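Local coordinates for replication initiation and membrane attachment protein (Geobacillus stearothermophilus 10, PDB 5WTN) that forms a tetramer, binds a primosomal re-initiation protein and probably helps load the replicative helicase when DNA replication starts, at residues 11-16 against 102-107; 27-32 against 110-115; 203-208 against 232-237; 238-243 against 269-274. One frame throughout, in Å; residues are numbered along the deposited sequence.

Contact 1. Residues 11-16 against 102-107; sequences VDRYTV and PKLFLY
R13 to V16 pair with L104 to Y107 as parallel strands inside the mixed sheet of the N-terminal domain, which is probably a winged-helix fold as in the related DnaD. R13 and T15 use both their N and O. R13 N bonds K103 O at 2.7 Å, and F105 N returns to R13 O. T15 N meets F105 O at 2.9 Å and Y107 N meets T15 O. Just before the strand, D12 extends this ladder with its side chain. CG lies opposite the carbonyl carbon (chi1 -75°), which brings the carboxylate alongside K103. D12 OD1 accepts K103 N at 3.0 Å, from above the carboxylate plane and with a bent N-H...O angle of 141°. OD2 takes I9 N. With an alanine here, the N-H groups of K103 and I9 would probably lose this shared acceptor. On one face Y107 CE2 touches Y14 CB at 3.5 Å, the rings oblique. Y107 OH bonds H63 and Y14 OH bonds E52. On the other face T15 CG2 lies beside L106 CG at 3.6 Å. L104 and L106 also pack on F154 of the second subunit. Backbone bonds thus set the register, while side chains serve both faces.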
loop_
_atom_site.group_PDB
_atom_site.type_symbol
_atom_site.label_atom_id
_atom_site.label_comp_id
_atom_site.label_asym_id
_atom_site.label_seq_id
_atom_site.Cartn_x
_atom_site.Cartn_y
_atom_site.Cartn_z
ATOM N N VAL A 11 -9.264 -26.344 20.063
ATOM C CA VAL A 11 -10.015 -25.462 20.948
ATOM C C VAL A 11 -9.107 -24.496 21.666
ATOM O O VAL A 11 -9.584 -23.684 22.474
ATOM C CB VAL A 11 -10.883 -26.224 22.001
ATOM C CG1 VAL A 11 -12.053 -26.928 21.332
ATOM C CG2 VAL A 11 -10.030 -27.178 22.855
ATOM N N ASP A 12 -7.804 -24.600 21.412
ATOM C CA ASP A 12 -6.861 -23.644 21.984
ATOM C C ASP A 12 -7.136 -22.263 21.386
ATOM O O ASP A 12 -7.603 -22.130 20.243
ATOM C CB ASP A 12 -5.410 -24.059 21.713
ATOM C CG ASP A 12 -4.948 -25.217 22.591
ATOM O OD1 ASP A 12 -5.477 -25.339 23.721
ATOM O OD2 ASP A 12 -4.046 -25.994 22.160
ATOM N N ARG A 13 -6.861 -21.213 22.153
ATOM C CA ARG A 13 -7.181 -19.858 21.701
ATOM C C ARG A 13 -5.952 -19.026 21.336
ATOM O O ARG A 13 -4.887 -19.187 21.929
ATOM C CB ARG A 13 -8.009 -19.126 22.761
ATOM C CG ARG A 13 -9.279 -19.854 23.170
ATOM C CD ARG A 13 -10.168 -18.973 24.030
ATOM N NE ARG A 13 -9.394 -18.159 24.964
ATOM C CZ ARG A 13 -8.986 -18.576 26.158
ATOM N NH1 ARG A 13 -9.280 -19.802 26.571
ATOM N NH2 ARG A 13 -8.285 -17.767 26.941
ATOM N N TYR A 14 -6.111 -18.133 20.361
ATOM C CA TYR A 14 -5.034 -17.224 19.987
ATOM C C TYR A 14 -5.464 -15.769 19.915
ATOM O O TYR A 14 -6.653 -15.434 19.901
ATOM C CB TYR A 14 -4.415 -17.627 18.659
ATOM C CG TYR A 14 -5.325 -17.447 17.471
ATOM C CD1 TYR A 14 -5.238 -16.314 16.661
ATOM C CD2 TYR A 14 -6.247 -18.421 17.128
ATOM C CE1 TYR A 14 -6.057 -16.158 15.545
ATOM C CE2 TYR A 14 -7.072 -18.270 16.007
ATOM C CZ TYR A 14 -6.973 -17.135 15.227
ATOM O OH TYR A 14 -7.793 -16.990 14.133
ATOM N N THR A 15 -4.460 -14.909 19.883
ATOM C CA THR A 15 -4.627 -13.536 19.461
ATOM C C THR A 15 -3.472 -13.232 18.516
ATOM O O THR A 15 -2.407 -13.843 18.630
ATOM C CB THR A 15 -4.613 -12.584 20.653
ATOM O OG1 THR A 15 -4.700 -11.243 20.164
ATOM C CG2 THR A 15 -3.325 -12.723 21.455
ATOM N N VAL A 16 -3.687 -12.321 17.569
ATOM C CA VAL A 16 -2.616 -11.849 16.691
ATOM C C VAL A 16 -2.232 -10.423 17.035
ATOM O O VAL A 16 -3.089 -9.538 17.092
ATOM C CB VAL A 16 -3.047 -11.816 15.236
ATOM C CG1 VAL A 16 -1.828 -11.538 14.338
ATOM C CG2 VAL A 16 -3.734 -13.086 14.858
ATOM N N PRO A 102 -8.362 -24.548 28.169
ATOM C CA PRO A 102 -7.603 -24.547 26.910
ATOM C C PRO A 102 -6.518 -23.442 26.890
ATOM O O PRO A 102 -6.708 -22.364 27.482
ATOM C CB PRO A 102 -8.683 -24.281 25.843
ATOM C CG PRO A 102 -10.004 -24.459 26.556
ATOM C CD PRO A 102 -9.724 -24.035 27.966
ATOM N N LYS A 103 -5.427 -23.693 26.170
ATOM C CA LYS A 103 -4.311 -22.759 26.076
ATOM C C LYS A 103 -4.666 -21.429 25.378
ATOM O O LYS A 103 -5.559 -21.366 24.517
ATOM C CB LYS A 103 -3.154 -23.413 25.323
ATOM C CG LYS A 103 -2.429 -24.531 26.040
ATOM C CD LYS A 103 -1.443 -25.143 25.066
ATOM C CE LYS A 103 -0.400 -26.025 25.713
ATOM N NZ LYS A 103 0.523 -26.509 24.640
ATOM N N LEU A 104 -3.953 -20.368 25.746
ATOM C CA LEU A 104 -4.090 -19.086 25.054
ATOM C C LEU A 104 -2.761 -18.649 24.406
ATOM O O LEU A 104 -1.813 -18.321 25.111
ATOM C CB LEU A 104 -4.585 -18.009 26.022
ATOM C CG LEU A 104 -4.644 -16.575 25.490
ATOM C CD1 LEU A 104 -5.548 -16.480 24.274
ATOM C CD2 LEU A 104 -5.092 -15.612 26.570
ATOM N N PHE A 105 -2.708 -18.631 23.075
ATOM C CA PHE A 105 -1.503 -18.219 22.347
ATOM C C PHE A 105 -1.503 -16.747 21.955
ATOM O O PHE A 105 -2.545 -16.190 21.614
ATOM C CB PHE A 105 -1.347 -19.036 21.072
ATOM C CG PHE A 105 -1.047 -20.461 21.323
ATOM C CD1 PHE A 105 0.249 -20.870 21.550
ATOM C CD2 PHE A 105 -2.066 -21.402 21.363
ATOM C CE1 PHE A 105 0.541 -22.199 21.792
ATOM C CE2 PHE A 105 -1.783 -22.738 21.613
ATOM C CZ PHE A 105 -0.476 -23.134 21.827
ATOM N N LEU A 106 -0.330 -16.125 22.000
ATOM C CA LEU A 106 -0.149 -14.801 21.428
ATOM C C LEU A 106 0.718 -14.960 20.186
ATOM O O LEU A 106 1.862 -15.389 20.267
ATOM C CB LEU A 106 0.538 -13.890 22.440
ATOM C CG LEU A 106 0.146 -12.412 22.451
ATOM C CD1 LEU A 106 0.707 -11.716 23.681
ATOM C CD2 LEU A 106 0.617 -11.743 21.175
ATOM N N TYR A 107 0.163 -14.640 19.028
ATOM C CA TYR A 107 0.929 -14.698 17.793
ATOM C C TYR A 107 1.382 -13.307 17.442
ATOM O O TYR A 107 0.584 -12.474 17.022
ATOM C CB TYR A 107 0.055 -15.238 16.669
ATOM C CG TYR A 107 -0.226 -16.701 16.813
ATOM C CD1 TYR A 107 0.754 -17.568 17.271
ATOM C CD2 TYR A 107 -1.470 -17.221 16.522
ATOM C CE1 TYR A 107 0.509 -18.927 17.419
ATOM C CE2 TYR A 107 -1.730 -18.583 16.669
ATOM C CZ TYR A 107 -0.736 -19.433 17.119
ATOM O OH TYR A 107 -0.978 -20.782 17.270
#

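Contact 2. Residues 27-32 against 110-115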
loop_
_atom_site.group_PDB
_atom_site.type_symbol
_atom_site.label_atom_id
_atom_site.label_comp_id
_atom_site.label_asym_id
_atom_site.label_seq_id
_atom_site.Cartn_x
_atom_site.Cartn_y
_atom_site.Cartn_z
ATOM N N ARG A 27 5.552 -7.445 1.365
ATOM C CA ARG A 27 4.794 -8.481 0.676
ATOM C C ARG A 27 5.565 -9.090 -0.483
ATOM O O ARG A 27 5.373 -10.257 -0.821
ATOM C CB ARG A 27 3.460 -7.947 0.159
ATOM C CG ARG A 27 2.511 -9.041 -0.287
ATOM C CD ARG A 27 1.577 -8.531 -1.346
ATOM N NE ARG A 27 2.308 -8.382 -2.590
ATOM C CZ ARG A 27 2.179 -7.361 -3.422
ATOM N NH1 ARG A 27 1.346 -6.369 -3.141
ATOM N NH2 ARG A 27 2.906 -7.339 -4.527
ATOM N N LYS A 28 6.419 -8.287 -1.108
ATOM C CA LYS A 28 7.223 -8.754 -2.231
ATOM C C LYS A 28 8.400 -9.570 -1.716
ATOM O O LYS A 28 8.738 -10.617 -2.267
ATOM C CB LYS A 28 7.722 -7.573 -3.063
ATOM C CG LYS A 28 6.634 -6.587 -3.456
ATOM C CD LYS A 28 7.069 -5.723 -4.630
ATOM C CE LYS A 28 6.290 -4.419 -4.675
ATOM N NZ LYS A 28 6.725 -3.550 -5.803
ATOM N N VAL A 29 9.018 -9.077 -0.649
ATOM C CA VAL A 29 10.121 -9.773 -0.004
ATOM C C VAL A 29 9.638 -11.136 0.464
ATOM O O VAL A 29 10.350 -12.134 0.354
ATOM C CB VAL A 29 10.665 -8.983 1.200
ATOM C CG1 VAL A 29 11.662 -9.827 1.980
ATOM C CG2 VAL A 29 11.304 -7.683 0.737
ATOM N N LEU A 30 8.415 -11.168 0.984
ATOM C CA LEU A 30 7.796 -12.415 1.388
ATOM C C LEU A 30 7.584 -13.345 0.219
ATOM O O LEU A 30 7.869 -14.532 0.292
ATOM C CB LEU A 30 6.462 -12.148 2.049
ATOM C CG LEU A 30 6.603 -11.699 3.497
ATOM C CD1 LEU A 30 5.323 -10.986 3.886
ATOM C CD2 LEU A 30 6.899 -12.869 4.417
ATOM N N THR A 31 7.089 -12.805 -0.874
ATOM C CA THR A 31 6.769 -13.654 -1.991
ATOM C C THR A 31 7.994 -14.089 -2.757
ATOM O O THR A 31 8.026 -15.215 -3.252
ATOM C CB THR A 31 5.811 -12.978 -2.936
ATOM O OG1 THR A 31 4.753 -12.381 -2.178
ATOM C CG2 THR A 31 5.236 -13.994 -3.909
ATOM N N LEU A 32 8.970 -13.188 -2.905
ATOM C CA LEU A 32 10.137 -13.486 -3.732
ATOM C C LEU A 32 11.403 -13.963 -3.043
ATOM O O LEU A 32 12.291 -14.501 -3.693
ATOM C CB LEU A 32 10.466 -12.295 -4.614
ATOM C CG LEU A 32 9.265 -11.730 -5.356
ATOM C CD1 LEU A 32 9.722 -10.548 -6.171
ATOM C CD2 LEU A 32 8.653 -12.783 -6.247
ATOM N N ARG A 110 6.038 -10.516 12.896
ATOM C CA ARG A 110 7.223 -9.716 12.639
ATOM C C ARG A 110 7.353 -9.447 11.144
ATOM O O ARG A 110 7.040 -10.292 10.311
ATOM C CB ARG A 110 8.431 -10.447 13.181
ATOM C CG ARG A 110 8.298 -10.788 14.665
ATOM C CD ARG A 110 9.637 -11.200 15.243
ATOM N NE ARG A 110 10.676 -10.252 14.830
ATOM C CZ ARG A 110 11.219 -9.330 15.622
ATOM N NH1 ARG A 110 10.868 -9.241 16.907
ATOM N NH2 ARG A 110 12.131 -8.506 15.121
ATOM N N PRO A 111 7.790 -8.237 10.790
ATOM C CA PRO A 111 8.000 -7.886 9.370
ATOM C C PRO A 111 9.249 -8.563 8.829
ATOM O O PRO A 111 10.161 -8.881 9.600
ATOM C CB PRO A 111 8.193 -6.374 9.418
ATOM C CG PRO A 111 7.504 -5.974 10.719
ATOM C CD PRO A 111 7.820 -7.058 11.669
ATOM N N PRO A 112 9.294 -8.805 7.519
ATOM C CA PRO A 112 10.514 -9.443 7.023
ATOM C C PRO A 112 11.733 -8.538 7.132
ATOM O O PRO A 112 11.643 -7.365 7.495
ATOM C CB PRO A 112 10.190 -9.740 5.549
ATOM C CG PRO A 112 8.985 -8.940 5.236
ATOM C CD PRO A 112 8.243 -8.699 6.502
ATOM N N LEU A 113 12.886 -9.082 6.803
ATOM C CA LEU A 113 14.070 -8.254 6.742
ATOM C C LEU A 113 13.950 -7.290 5.568
ATOM O O LEU A 113 13.160 -7.505 4.636
ATOM C CB LEU A 113 15.308 -9.112 6.578
ATOM C CG LEU A 113 15.794 -9.935 7.754
ATOM C CD1 LEU A 113 16.946 -10.830 7.285
ATOM C CD2 LEU A 113 16.202 -9.013 8.889
ATOM N N ALA A 114 14.703 -6.196 5.626
ATOM C CA ALA A 114 14.787 -5.306 4.470
ATOM C C ALA A 114 15.671 -6.036 3.484
ATOM O O ALA A 114 16.585 -6.757 3.881
ATOM C CB ALA A 114 15.384 -3.997 4.855
ATOM N N PRO A 115 15.388 -5.885 2.199
ATOM C CA PRO A 115 16.183 -6.605 1.199
ATOM C C PRO A 115 17.717 -6.502 1.421
ATOM O O PRO A 115 18.402 -7.501 1.231
ATOM C CB PRO A 115 15.791 -5.919 -0.115
ATOM C CG PRO A 115 14.453 -5.344 0.145
ATOM C CD PRO A 115 14.345 -5.036 1.603
#
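V29 and L30, on helix 24-38, meet P112 and L113 in the loop after strand 104-109, and P115, the first residue of helix 115-119. The contact is buried and apolar. V29 serves it with both branches. V29 CG1, opposite the backbone N (chi1 171°), reaches P112 CB at 3.9 Å. The other methyl, V29 CG2, lies 4.0 Å from P115 CG, and there the two side chains cross at about a right angle. L30 touches the same proline as V29 but farther round its ring, with L30 CG 4.0 Å from P112 CG. F144 adds to the packing on V29 and P115. L43, Y46 and M47 of helix 40-55 pack against L30.

One backbone oxygen joins the apolar group, since V29 CG1 lies 3.8 Å from L113 O. The hydrogen bonds run around the contact. L113 N donates to the OH of Y34, on the same helix 24-38. R110 O pairs with Y46 OH. A114 N bonds OE1 of Q117 at the start of the next helix. Within 27-32, R27 O takes two donors, T31 N at 3.1 Å and T31 OG1 at 2.6 Å.

Other subunits approach from outside. L113 packs on A197 of the second subunit. K28 forms a salt bridge with E54 of the third, and L32 packs there on L55.

Proline rings and branched aliphatic groups therefore give the contact its shape. L113 N, A114 N and R110 O find their partners at its border, so the segments are held together directly by apolar packing.

Contact 3. Residues 203-208 against 232-237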
loop_
_atom_site.group_PDB
_atom_site.type_symbol
_atom_site.label_atom_id
_atom_site.label_comp_id
_atom_site.label_asym_id
_atom_site.label_seq_id
_atom_site.Cartn_x
_atom_site.Cartn_y
_atom_site.Cartn_z
ATOM N N ASP A 203 27.033 22.065 15.144
ATOM C CA ASP A 203 27.656 22.087 16.463
ATOM C C ASP A 203 27.749 23.515 16.998
ATOM O O ASP A 203 27.993 23.722 18.189
ATOM C CB ASP A 203 29.032 21.414 16.433
ATOM C CG ASP A 203 28.939 19.898 16.492
ATOM O OD1 ASP A 203 29.977 19.239 16.725
ATOM O OD2 ASP A 203 27.819 19.364 16.319
ATOM N N GLY A 204 27.519 24.489 16.120
ATOM C CA GLY A 204 27.534 25.888 16.493
ATOM C C GLY A 204 26.319 26.340 17.285
ATOM O O GLY A 204 26.311 27.444 17.831
ATOM N N VAL A 205 25.286 25.507 17.364
ATOM C CA VAL A 205 24.116 25.872 18.167
ATOM C C VAL A 205 24.444 25.949 19.673
ATOM O O VAL A 205 23.673 26.513 20.459
ATOM C CB VAL A 205 22.908 24.904 17.954
ATOM C CG1 VAL A 205 22.501 24.836 16.490
ATOM C CG2 VAL A 205 23.221 23.516 18.481
ATOM N N PHE A 206 25.577 25.360 20.062
ATOM C CA PHE A 206 25.976 25.274 21.464
ATOM C C PHE A 206 27.491 25.368 21.624
ATOM O O PHE A 206 28.230 24.710 20.885
ATOM C CB PHE A 206 25.502 23.937 22.049
ATOM C CG PHE A 206 25.884 23.734 23.489
ATOM C CD1 PHE A 206 25.162 24.351 24.502
ATOM C CD2 PHE A 206 26.959 22.932 23.831
ATOM C CE1 PHE A 206 25.501 24.171 25.821
ATOM C CE2 PHE A 206 27.308 22.753 25.160
ATOM C CZ PHE A 206 26.580 23.375 26.154
ATOM N N ASP A 207 27.970 26.105 22.625
ATOM C CA ASP A 207 29.411 26.285 22.705
ATOM C C ASP A 207 30.033 25.187 23.547
ATOM O O ASP A 207 30.088 25.283 24.766
ATOM C CB ASP A 207 29.690 27.639 23.362
ATOM C CG ASP A 207 31.177 27.988 23.419
ATOM O OD1 ASP A 207 31.479 29.164 23.730
ATOM O OD2 ASP A 207 32.045 27.114 23.159
ATOM N N PHE A 208 30.630 24.211 22.882
ATOM C CA PHE A 208 31.215 23.094 23.595
ATOM C C PHE A 208 32.570 23.450 24.184
ATOM O O PHE A 208 32.966 22.904 25.209
ATOM C CB PHE A 208 31.365 21.889 22.684
ATOM C CG PHE A 208 30.082 21.168 22.410
ATOM C CD1 PHE A 208 29.653 20.150 23.247
ATOM C CD2 PHE A 208 29.321 21.481 21.299
ATOM C CE1 PHE A 208 28.486 19.475 22.987
ATOM C CE2 PHE A 208 28.153 20.802 21.028
ATOM C CZ PHE A 208 27.729 19.804 21.873
ATOM N N ALA A 232 22.691 14.833 22.268
ATOM C CA ALA A 232 21.538 15.147 23.101
ATOM C C ALA A 232 21.641 16.557 23.655
ATOM O O ALA A 232 20.659 17.309 23.698
ATOM C CB ALA A 232 21.437 14.154 24.227
ATOM N N ILE A 233 22.842 16.904 24.098
ATOM C CA ILE A 233 23.119 18.236 24.607
ATOM C C ILE A 233 22.759 19.286 23.567
ATOM O O ILE A 233 22.038 20.234 23.869
ATOM C CB ILE A 233 24.595 18.361 25.001
ATOM C CG1 ILE A 233 24.844 17.626 26.323
ATOM C CG2 ILE A 233 25.018 19.822 25.068
ATOM C CD1 ILE A 233 26.252 17.768 26.841
ATOM N N LYS A 234 23.251 19.083 22.347
ATOM C CA LYS A 234 22.967 19.945 21.210
ATOM C C LYS A 234 21.473 20.207 21.058
ATOM O O LYS A 234 21.049 21.350 20.940
ATOM C CB LYS A 234 23.510 19.299 19.929
ATOM C CG LYS A 234 24.800 19.905 19.385
ATOM C CD LYS A 234 25.510 18.948 18.411
ATOM C CE LYS A 234 24.735 18.729 17.110
ATOM N NZ LYS A 234 25.124 17.465 16.373
ATOM N N LYS A 235 20.671 19.148 21.069
ATOM C CA LYS A 235 19.240 19.294 20.824
ATOM C C LYS A 235 18.605 20.038 21.970
ATOM O O LYS A 235 17.709 20.851 21.766
ATOM C CB LYS A 235 18.563 17.936 20.650
ATOM C CG LYS A 235 19.244 17.013 19.662
ATOM C CD LYS A 235 18.254 15.999 19.105
ATOM C CE LYS A 235 18.901 15.057 18.093
ATOM N NZ LYS A 235 18.036 13.862 17.864
ATOM N N LEU A 236 19.073 19.754 23.180
ATOM C CA LEU A 236 18.506 20.377 24.364
ATOM C C LEU A 236 18.806 21.879 24.377
ATOM O O LEU A 236 17.914 22.713 24.588
ATOM C CB LEU A 236 19.036 19.684 25.606
ATOM C CG LEU A 236 18.397 18.305 25.767
ATOM C CD1 LEU A 236 19.048 17.513 26.902
ATOM C CD2 LEU A 236 16.898 18.464 25.992
ATOM N N ALA A 237 20.065 22.211 24.112
ATOM C CA ALA A 237 20.501 23.595 24.039
ATOM C C ALA A 237 19.720 24.357 22.984
ATOM O O ALA A 237 19.328 25.507 23.192
ATOM C CB ALA A 237 21.979 23.657 23.727
#
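F206 presses against I233 and A237, and F208 against I233, in the closely packed part of this contact. I233 CG2 sits over one face of the F206 ring, nearer its rim than its centre, as a CH-pi contact 3.9 Å from the ring centroid. A237 CB comes to F206 obliquely, nearest to CD1 at 3.3 Å. F206 points its ring at the helix because CG lies opposite the backbone N (chi1 179°). The two phenylalanines also touch each other, with F206 CD2 over the centre of one F208 face. I233 CG2 reaches F208 as well, at CE1 and 4.1 Å. F211, on helix 208-217, also meets the F206 ring.

The contact joins the short 3-10 turn 203-205, and the start of helix 208-217 after it, to helix 227-240. These belong to the helical C-terminal part of the construct, which probably corresponds to the DnaD-like domain of this family. D207 caps the start of helix 208-217, its OD2 accepting L210 N.

Toward solvent the contact changes character. K234 runs past the F208 ring with CG at its edge, 3.8 Å from F208 CE2, and then bends at chi3 (67°) toward D203. Its NZ forms a salt bridge with D203 OD2 at 3.3 Å. D203 is exposed and shares its charge, since OD1 forms a second salt bridge with K230. K230 also makes a cation-pi contact with F208. V205 lies between the two regions, its CG2 4.0 Å from K234 CG across the lysine chain.

Contact 4. Residues 238-243 against 269-274; sequences FLYGIP and AAREWY
Y240 and Y274 meet obliquely, their ring planes 47° apart and their centroids 4.9 Å apart. Y240 CD1 lies over one face of the Y274 ring, toward its rim. The edge of Y274 meets the backbone O of Y240, 3.4 Å from CD2. The Y240 ring has A270 O over one face and L239 CD2 over the opposite one, and Y274 CE2 stands at its edge. W273 takes I242 CG1 over a face of its six-membered ring, 4.1 Å from the centroid. P243 CD approaches the same ring obliquely, 3.9 Å from CZ2.

These contacts join the end of helix 227-240, and the turn after it, to helix 263-278 in what is probably the DnaD-like helical domain. G241 leaves the helix with a left-handed backbone (phi 68°). The chain then turns so that I242 and P243 pass along W273.

A270 brings a small methyl group to Y240 and I242. Its CB is 3.9 Å from I242 CD1 and 4.1 Å from Y240 CD2. At the far end of Y240, OH lies 4.1 Å from R271 CB, a loose contact near the exposed arginine. An alanine in place of Y240 would probably open a gap between A270 and Y274, and the Y274 ring would be freer to turn.

W273 CG lies opposite the backbone N (chi1 -177°), which carries the indole toward I242. Its NE1 bonds E246 OE1 on helix 244-254. P283 packs on both tyrosines. Y240 also touches V126 of the second subunit.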
loop_
_atom_site.group_PDB
_atom_site.type_symbol
_atom_site.label_atom_id
_atom_site.label_comp_id
_atom_site.label_asym_id
_atom_site.label_seq_id
_atom_site.Cartn_x
_atom_site.Cartn_y
_atom_site.Cartn_z
ATOM N N PHE A 238 19.502 23.723 21.840
ATOM C CA PHE A 238 18.874 24.409 20.731
ATOM C C PHE A 238 17.389 24.579 21.000
ATOM O O PHE A 238 16.823 25.647 20.777
ATOM C CB PHE A 238 19.098 23.632 19.438
ATOM C CG PHE A 238 18.301 24.151 18.275
ATOM C CD1 PHE A 238 18.848 25.077 17.399
ATOM C CD2 PHE A 238 16.996 23.709 18.053
ATOM C CE1 PHE A 238 18.099 25.556 16.324
ATOM C CE2 PHE A 238 16.246 24.185 16.992
ATOM C CZ PHE A 238 16.794 25.106 16.125
ATOM N N LEU A 239 16.760 23.504 21.456
ATOM C CA LEU A 239 15.328 23.504 21.712
ATOM C C LEU A 239 14.962 24.479 22.829
ATOM O O LEU A 239 13.980 25.208 22.714
ATOM C CB LEU A 239 14.861 22.094 22.075
ATOM C CG LEU A 239 13.409 21.955 22.538
ATOM C CD1 LEU A 239 12.487 22.186 21.379
ATOM C CD2 LEU A 239 13.133 20.598 23.160
ATOM N N TYR A 240 15.732 24.451 23.917
ATOM C CA TYR A 240 15.454 25.253 25.108
ATOM C C TYR A 240 16.263 26.551 25.333
ATOM O O TYR A 240 15.994 27.294 26.286
ATOM C CB TYR A 240 15.588 24.346 26.322
ATOM C CG TYR A 240 14.542 23.261 26.358
ATOM C CD1 TYR A 240 13.200 23.568 26.253
ATOM C CD2 TYR A 240 14.896 21.931 26.490
ATOM C CE1 TYR A 240 12.230 22.589 26.304
ATOM C CE2 TYR A 240 13.932 20.935 26.533
ATOM C CZ TYR A 240 12.593 21.271 26.441
ATOM O OH TYR A 240 11.607 20.295 26.475
ATOM N N GLY A 241 17.244 26.824 24.477
ATOM C CA GLY A 241 18.060 28.015 24.621
ATOM C C GLY A 241 18.968 28.016 25.844
ATOM O O GLY A 241 19.352 29.074 26.360
ATOM N N ILE A 242 19.333 26.828 26.305
ATOM C CA ILE A 242 20.172 26.690 27.494
ATOM C C ILE A 242 21.628 27.082 27.215
ATOM O O ILE A 242 22.282 26.498 26.355
ATOM C CB ILE A 242 20.142 25.226 28.022
ATOM C CG1 ILE A 242 18.706 24.766 28.270
ATOM C CG2 ILE A 242 20.965 25.075 29.288
ATOM C CD1 ILE A 242 18.620 23.358 28.720
ATOM N N PRO A 243 22.148 28.068 27.959
ATOM C CA PRO A 243 23.567 28.469 27.901
ATOM C C PRO A 243 24.502 27.386 28.463
ATOM O O PRO A 243 24.029 26.474 29.143
ATOM C CB PRO A 243 23.610 29.728 28.767
ATOM C CG PRO A 243 22.426 29.616 29.659
ATOM C CD PRO A 243 21.366 28.922 28.868
ATOM N N ALA A 269 15.793 17.307 33.409
ATOM C CA ALA A 269 16.412 18.477 34.013
ATOM C C ALA A 269 16.261 19.686 33.103
ATOM O O ALA A 269 15.919 20.781 33.560
ATOM C CB ALA A 269 17.872 18.208 34.268
ATOM N N ALA A 270 16.525 19.471 31.816
ATOM C CA ALA A 270 16.374 20.494 30.794
ATOM C C ALA A 270 14.927 20.978 30.699
ATOM O O ALA A 270 14.673 22.187 30.729
ATOM C CB ALA A 270 16.853 19.965 29.456
ATOM N N ARG A 271 13.988 20.040 30.581
ATOM C CA ARG A 271 12.562 20.369 30.518
ATOM C C ARG A 271 12.129 21.170 31.748
ATOM O O ARG A 271 11.322 22.089 31.637
ATOM C CB ARG A 271 11.705 19.095 30.342
ATOM C CG ARG A 271 10.175 19.288 30.479
ATOM C CD ARG A 271 9.338 18.083 29.956
ATOM N NE ARG A 271 9.945 16.768 30.212
ATOM C CZ ARG A 271 10.492 15.985 29.274
ATOM N NH1 ARG A 271 10.509 16.367 27.998
ATOM N NH2 ARG A 271 11.023 14.808 29.607
ATOM N N GLU A 272 12.691 20.839 32.908
ATOM C CA GLU A 272 12.392 21.548 34.147
ATOM C C GLU A 272 12.958 22.972 34.113
ATOM O O GLU A 272 12.251 23.946 34.386
ATOM C CB GLU A 272 12.971 20.785 35.347
ATOM C CG GLU A 272 12.250 19.476 35.711
ATOM C CD GLU A 272 12.986 18.659 36.788
ATOM O OE1 GLU A 272 13.880 19.208 37.477
ATOM O OE2 GLU A 272 12.673 17.456 36.942
ATOM N N TRP A 273 14.241 23.081 33.793
ATOM C CA TRP A 273 14.918 24.370 33.679
ATOM C C TRP A 273 14.113 25.343 32.821
ATOM O O TRP A 273 13.990 26.519 33.155
ATOM C CB TRP A 273 16.307 24.150 33.077
ATOM C CG TRP A 273 17.176 25.372 32.957
ATOM C CD1 TRP A 273 18.161 25.762 33.817
ATOM C CD2 TRP A 273 17.170 26.341 31.891
ATOM N NE1 TRP A 273 18.756 26.920 33.365
ATOM C CE2 TRP A 273 18.167 27.293 32.187
ATOM C CE3 TRP A 273 16.415 26.498 30.723
ATOM C CZ2 TRP A 273 18.428 28.388 31.354
ATOM C CZ3 TRP A 273 16.675 27.584 29.898
ATOM C CH2 TRP A 273 17.673 28.514 30.216
ATOM N N TYR A 274 13.539 24.846 31.730
ATOM C CA TYR A 274 12.804 25.711 30.821
ATOM C C TYR A 274 11.530 26.236 31.467
ATOM O O TYR A 274 11.196 27.407 31.301
ATOM C CB TYR A 274 12.497 24.978 29.521
ATOM C CG TYR A 274 12.031 25.856 28.378
ATOM C CD1 TYR A 274 10.679 25.956 28.058
ATOM C CD2 TYR A 274 12.945 26.565 27.596
ATOM C CE1 TYR A 274 10.248 26.741 26.998
ATOM C CE2 TYR A 274 12.524 27.347 26.534
ATOM C CZ TYR A 274 11.175 27.432 26.242
ATOM O OH TYR A 274 10.751 28.207 25.189
#

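How the contacts relate
The four contacts fall into two groups on opposite sides of the chain's centre. Contacts 1 and 2 belong to the N-terminal part. Their segments alternate along the chain and adjoin in sequence, yet their centres are about 25 Å apart. Contacts 3 and 4 lie about 11 Å apart between centres and both use helix 227-240. They touch directly: V205 CG1 meets F238 CD1 at 3.8 Å, and L236 CD2 meets A270 CB at 3.8 Å. Between the groups the nearest atoms are about 22 Å apart, for contacts 2 and 3. The second subunit touches all four contacts, and the third also reaches contact 2, consistent with the tetramer.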